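Local coordinates for glutathione s-transferase (Haemonchus contortus, PDB 2WS2), which probably catalyses the conjugation of glutathione to electrophilic substrates, releasing a halide anion from halogenated compounds, as a glutathione transferase of a parasitic nematode, at residues Lys191-Lys194 with Trp195-Arg199. Residues are numbered along the deposited sequence; the frame is centred on the assembly and turned at random.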
ATOM      1  N   LYS A 191      -4.233 -13.822  23.056  1.00 30.65           N
ATOM      2  CA  LYS A 191      -5.260 -12.804  22.802  1.00 30.81           C
ATOM      3  C   LYS A 191      -5.978 -13.119  21.500  1.00 29.89           C
ATOM      4  O   LYS A 191      -7.191 -13.160  21.472  1.00 29.80           O
ATOM      5  CB  LYS A 191      -4.631 -11.404  22.731  1.00 31.78           C
ATOM      6  CG  LYS A 191      -3.875 -10.998  23.964  1.00 30.21           C
ATOM      7  CD  LYS A 191      -4.715 -10.138  24.870  1.00 25.75           C
ATOM      8  CE  LYS A 191      -4.273 -10.236  26.304  1.00 23.89           C
ATOM      9  NZ  LYS A 191      -5.416  -9.833  27.195  1.00 24.22           N
ATOM     10  N   LEU A 192      -5.192 -13.365  20.450  1.00 29.56           N
ATOM     11  CA  LEU A 192      -5.641 -13.697  19.103  1.00 28.58           C
ATOM     12  C   LEU A 192      -6.330 -15.058  19.036  1.00 28.84           C
ATOM     13  O   LEU A 192      -7.341 -15.207  18.360  1.00 27.69           O
ATOM     14  CB  LEU A 192      -4.451 -13.646  18.132  1.00 28.57           C
ATOM     15  CG  LEU A 192      -4.597 -14.143  16.686  1.00 27.65           C
ATOM     16  CD1 LEU A 192      -5.539 -13.236  15.858  1.00 32.65           C
ATOM     17  CD2 LEU A 192      -3.286 -14.281  15.965  1.00 30.80           C
ATOM     18  N   LYS A 193      -5.823 -16.031  19.799  1.00 28.57           N
ATOM     19  CA  LYS A 193      -6.344 -17.401  19.733  1.00 29.51           C
ATOM     20  C   LYS A 193      -7.852 -17.407  20.004  1.00 29.45           C
ATOM     21  O   LYS A 193      -8.611 -17.922  19.192  1.00 30.09           O
ATOM     22  CB  LYS A 193      -5.568 -18.315  20.706  1.00 29.92           C
ATOM     23  CG  LYS A 193      -5.860 -19.799  20.560  1.00 30.01           C
ATOM     24  CD  LYS A 193      -5.280 -20.540  21.786  1.00 32.35           C
ATOM     25  CE  LYS A 193      -6.079 -21.809  22.094  1.00 32.77           C
ATOM     26  NZ  LYS A 193      -6.328 -22.612  20.857  1.00 32.45           N
ATOM     27  N   LYS A 194      -8.230 -16.780  21.121  1.00 28.92           N
ATOM     28  CA  LYS A 194      -9.580 -16.553  21.635  1.00 28.40           C
ATOM     29  C   LYS A 194     -10.464 -15.609  20.785  1.00 29.51           C
ATOM     30  O   LYS A 194     -11.690 -15.734  20.798  1.00 28.61           O
ATOM     31  CB  LYS A 194      -9.440 -16.009  23.065  1.00 27.26           C
ATOM     32  CG  LYS A 194     -10.674 -15.541  23.795  1.00 28.84           C
ATOM     33  CD  LYS A 194     -11.314 -16.608  24.774  1.00 29.19           C
ATOM     34  CE  LYS A 194     -11.895 -17.790  24.025  1.00 33.25           C
ATOM     35  NZ  LYS A 194     -12.464 -18.851  24.906  1.00 31.97           N
ATOM     36  N   TRP A 195      -9.829 -14.651  20.097  1.00 30.54           N
ATOM     37  CA  TRP A 195     -10.443 -13.888  19.007  1.00 30.13           C
ATOM     38  C   TRP A 195     -10.863 -14.786  17.851  1.00 30.58           C
ATOM     39  O   TRP A 195     -12.048 -14.807  17.466  1.00 29.70           O
ATOM     40  CB  TRP A 195      -9.477 -12.807  18.461  1.00 29.70           C
ATOM     41  CG  TRP A 195     -10.034 -12.116  17.258  1.00 30.14           C
ATOM     42  CD1 TRP A 195      -9.502 -12.071  16.001  1.00 26.65           C
ATOM     43  CD2 TRP A 195     -11.269 -11.398  17.204  1.00 28.87           C
ATOM     44  NE1 TRP A 195     -10.324 -11.348  15.167  1.00 29.90           N
ATOM     45  CE2 TRP A 195     -11.420 -10.928  15.877  1.00 28.27           C
ATOM     46  CE3 TRP A 195     -12.269 -11.112  18.149  1.00 28.52           C
ATOM     47  CZ2 TRP A 195     -12.530 -10.172  15.466  1.00 25.30           C
ATOM     48  CZ3 TRP A 195     -13.378 -10.368  17.738  1.00 31.24           C
ATOM     49  CH2 TRP A 195     -13.500  -9.922  16.403  1.00 27.17           C
ATOM     50  N   ILE A 196      -9.916 -15.515  17.263  1.00 31.08           N
ATOM     51  CA  ILE A 196     -10.294 -16.432  16.182  1.00 32.42           C
ATOM     52  C   ILE A 196     -11.263 -17.570  16.609  1.00 33.36           C
ATOM     53  O   ILE A 196     -11.848 -18.246  15.752  1.00 35.36           O
ATOM     54  CB  ILE A 196      -9.090 -16.982  15.340  1.00 32.48           C
ATOM     55  CG1 ILE A 196      -8.650 -18.367  15.832  1.00 29.54           C
ATOM     56  CG2 ILE A 196      -7.942 -15.967  15.263  1.00 34.22           C
ATOM     57  CD1 ILE A 196      -8.412 -19.363  14.701  1.00 32.90           C
ATOM     58  N   GLU A 197     -11.448 -17.756  17.909  1.00 33.69           N
ATOM     59  CA  GLU A 197     -12.398 -18.756  18.433  1.00 34.18           C
ATOM     60  C   GLU A 197     -13.784 -18.160  18.625  1.00 34.32           C
ATOM     61  O   GLU A 197     -14.765 -18.879  18.718  1.00 33.69           O
ATOM     62  CB  GLU A 197     -11.979 -19.251  19.821  1.00 34.17           C
ATOM     63  CG  GLU A 197     -10.681 -20.053  19.968  1.00 32.31           C
ATOM     64  CD  GLU A 197     -10.275 -20.108  21.438  1.00 34.50           C
ATOM     65  OE1 GLU A 197      -9.597 -21.070  21.908  1.00 38.16           O
ATOM     66  OE2 GLU A 197     -10.641 -19.161  22.148  1.00 33.19           O
ATOM     67  N   THR A 198     -13.861 -16.847  18.744  1.00 34.68           N
ATOM     68  CA  THR A 198     -15.081 -16.224  19.191  1.00 35.04           C
ATOM     69  C   THR A 198     -15.474 -15.087  18.248  1.00 35.89           C
ATOM     70  O   THR A 198     -16.337 -14.268  18.582  1.00 35.54           O
ATOM     71  CB  THR A 198     -14.934 -15.669  20.618  1.00 35.56           C
ATOM     72  OG1 THR A 198     -13.902 -14.677  20.631  1.00 36.37           O
ATOM     73  CG2 THR A 198     -14.603 -16.795  21.639  1.00 35.55           C
ATOM     74  N   ARG A 199     -14.839 -15.043  17.085  1.00 35.44           N
ATOM     75  CA  ARG A 199     -15.188 -14.030  16.100  1.00 36.25           C
ATOM     76  C   ARG A 199     -16.199 -14.619  15.143  1.00 36.20           C
ATOM     77  O   ARG A 199     -16.176 -15.838  14.858  1.00 36.17           O
ATOM     78  CB  ARG A 199     -13.958 -13.477  15.348  1.00 34.75           C
ATOM     79  CG  ARG A 199     -13.348 -14.453  14.381  1.00 34.14           C
ATOM     80  CD  ARG A 199     -11.971 -14.105  13.892  1.00 32.21           C
ATOM     81  NE  ARG A 199     -11.604 -15.162  12.960  1.00 36.26           N
ATOM     82  CZ  ARG A 199     -10.692 -15.057  12.012  1.00 36.34           C
ATOM     83  NH1 ARG A 199     -10.025 -13.911  11.837  1.00 35.57           N
ATOM     84  NH2 ARG A 199     -10.467 -16.097  11.222  1.00 32.91           N
TER
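Ile196 N donates to Leu192 O at 2.8 Å with an N-H...O angle of 170°, a straight i to i+4 bond in the last turn of a helix. One residue back the bond is weak, Trp195 N lying 3.3 Å from Lys191 O. At Lys194 a side chain takes part: the Thr198 hydroxyl, OG1, donates to Lys194 O, at a modelled 2.5 Å that is too short to be taken literally. The chi1 of Thr198, 61°, sets OG1 between its own backbone N and carbonyl carbon, turned back onto the preceding turn, while Thr198 N donates to Trp195 O at 3.0 Å. On the solvent side Glu197 stands between two lysines: OE1 faces Lys193 NZ across a long 3.8 Å salt bridge, and OE2 pairs with Lys194 NZ, though the modelled place of OE2 is less sure. Toward the protein the contact is mainly apolar, with Leu192 CD1 packed 3.7 Å from Ile196 CG2 and also reaching the edge of the Trp195 indole at CD1. Arg199 CB lies over one indole face, 3.5 Å above the Trp195 ring plane and displaced toward its rim. Glu16 OE2 accepts from Trp195 NE1 and forms a salt bridge with Arg199 NH1, which also pairs with Glu162. The result is an amphipathic C-terminal helical turn of the all-helical glutathione transferase domain, joined through Glu16 to helix 16-24 of the thioredoxin-like domain.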